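Local coordinates for protein telomere length regulator taz1 (Schizosaccharomyces pombe, PDB 4ZMI) that binds double-stranded telomeric DNA and regulates telomere length and function, the chain here being its all-helical domain, at residues A[146-151]-A[215-220]. Residues are numbered along the deposited sequence; the frame is centred on the assembly and turned at random.
Sequences EELVIR and PAFVNA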
# COMPACT_ATOMS: atom_id res chain seq x y z
N GLU A 146 -7.87 1.45 -9.51
CA GLU A 146 -8.32 0.82 -10.75
C GLU A 146 -7.18 0.17 -11.51
O GLU A 146 -7.35 -0.89 -12.08
CB GLU A 146 -9.06 1.78 -11.66
CG GLU A 146 -9.98 1.09 -12.66
CD GLU A 146 -9.37 0.93 -14.03
OE1 GLU A 146 -8.24 1.43 -14.25
OE2 GLU A 146 -10.02 0.31 -14.89
N GLU A 147 -6.01 0.79 -11.48
CA GLU A 147 -4.82 0.19 -12.08
C GLU A 147 -4.40 -1.13 -11.42
O GLU A 147 -4.10 -2.11 -12.13
CB GLU A 147 -3.64 1.17 -12.06
CG GLU A 147 -2.43 0.62 -12.80
CD GLU A 147 -2.63 0.57 -14.32
OE1 GLU A 147 -3.44 1.38 -14.83
OE2 GLU A 147 -1.99 -0.26 -14.99
N LEU A 148 -4.38 -1.17 -10.09
CA LEU A 148 -4.06 -2.40 -9.38
C LEU A 148 -5.08 -3.45 -9.78
O LEU A 148 -4.75 -4.62 -9.92
CB LEU A 148 -4.09 -2.19 -7.86
CG LEU A 148 -3.09 -1.16 -7.38
CD1 LEU A 148 -3.28 -0.87 -5.89
CD2 LEU A 148 -1.69 -1.70 -7.66
N VAL A 149 -6.32 -3.04 -9.98
CA VAL A 149 -7.35 -4.00 -10.39
C VAL A 149 -7.02 -4.59 -11.77
O VAL A 149 -7.10 -5.81 -11.96
CB VAL A 149 -8.77 -3.40 -10.32
CG1 VAL A 149 -9.80 -4.38 -10.86
CG2 VAL A 149 -9.09 -3.04 -8.88
N ILE A 150 -6.61 -3.73 -12.71
CA ILE A 150 -6.22 -4.18 -14.04
C ILE A 150 -5.05 -5.14 -13.94
O ILE A 150 -5.08 -6.24 -14.51
CB ILE A 150 -5.75 -3.03 -14.95
CG1 ILE A 150 -6.71 -1.85 -14.91
CG2 ILE A 150 -5.62 -3.52 -16.37
CD1 ILE A 150 -8.05 -2.15 -15.48
N ARG A 151 -4.02 -4.72 -13.21
CA ARG A 151 -2.80 -5.51 -13.06
C ARG A 151 -3.12 -6.89 -12.52
O ARG A 151 -2.63 -7.89 -13.04
CB ARG A 151 -1.76 -4.77 -12.21
CG ARG A 151 -1.19 -3.52 -12.94
CD ARG A 151 -0.01 -2.87 -12.22
NE ARG A 151 1.17 -3.72 -12.21
CZ ARG A 151 2.01 -3.83 -13.24
NH1 ARG A 151 1.78 -3.16 -14.38
NH2 ARG A 151 3.07 -4.63 -13.15
N PRO A 215 6.79 1.69 -16.23
CA PRO A 215 7.47 2.90 -15.75
C PRO A 215 6.49 4.01 -15.43
O PRO A 215 6.79 4.91 -14.65
CB PRO A 215 8.33 3.31 -16.94
CG PRO A 215 7.64 2.71 -18.10
CD PRO A 215 7.20 1.38 -17.61
N ALA A 216 5.32 3.95 -16.05
CA ALA A 216 4.30 4.92 -15.76
C ALA A 216 3.57 4.52 -14.49
O ALA A 216 3.20 5.36 -13.67
CB ALA A 216 3.33 5.04 -16.93
N PHE A 217 3.35 3.22 -14.33
CA PHE A 217 2.77 2.68 -13.11
C PHE A 217 3.65 3.09 -11.94
O PHE A 217 3.19 3.72 -10.98
CB PHE A 217 2.64 1.17 -13.21
CG PHE A 217 2.15 0.51 -11.94
CD1 PHE A 217 1.01 0.98 -11.31
CD2 PHE A 217 2.80 -0.59 -11.41
CE1 PHE A 217 0.55 0.37 -10.15
CE2 PHE A 217 2.33 -1.19 -10.25
CZ PHE A 217 1.20 -0.71 -9.63
N VAL A 218 4.93 2.77 -12.05
CA VAL A 218 5.89 3.05 -11.00
C VAL A 218 5.89 4.52 -10.66
O VAL A 218 5.77 4.90 -9.50
CB VAL A 218 7.30 2.62 -11.39
CG1 VAL A 218 8.31 3.10 -10.36
CG2 VAL A 218 7.36 1.11 -11.53
N ASN A 219 6.00 5.36 -11.68
CA ASN A 219 5.97 6.80 -11.42
C ASN A 219 4.68 7.26 -10.75
O ASN A 219 4.70 8.13 -9.90
CB ASN A 219 6.32 7.61 -12.68
CG ASN A 219 7.83 7.75 -12.88
OD1 ASN A 219 8.58 7.94 -11.91
ND2 ASN A 219 8.28 7.65 -14.13
N ALA A 220 3.55 6.66 -11.10
CA ALA A 220 2.31 7.03 -10.42
C ALA A 220 2.34 6.54 -8.96
O ALA A 220 1.84 7.22 -8.05
CB ALA A 220 1.08 6.51 -11.18
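The ring of F217 slots against three side chains, E147, L148 and R151, where helix 214-229 passes helix 137-154 in the all-helical TRF-family domain of Taz1. The two short segments run roughly antiparallel, at 143°; with axes 12.1 Å apart, the helices meet through their side chains. The CG of F217 lies anti to the backbone N, which sends the ring toward helix 137-154.

The main interaction is a CH-pi contact. CD of R151 sits over the middle of one face of the F217 ring, 3.5 Å from the centroid and only 14° off the ring normal. The arginine chain bends at chi3, and beyond that bend the guanidinium runs past the CD2/CE2 side of the ring, nearly parallel to it, planes 15° apart, with F217 CD2 under the rim of its face. R151 NE spends its N-H on NE2 of H117, whose ring also meets F217, inclined to it. That bond probably helps fix the rotation of the arginine end.

Apolar packing supplies the rest. L148 arrives at the ring's edge, near its plane, with CD2 3.6 Å from F217 CZ, while the E147 chain touches obliquely through its CG methylene, 3.8 Å from F217 CD1. The E147 carboxylate does not join in: OE2 takes a hydrogen bond from the backbone N of A212, in the chain just ahead of helix 214-229, giving this buried acid a polar partner and a second link between the two parts of the fold. Closest of all the approaches to the ring is R151 NE, 3.4 Å from F217 CE2.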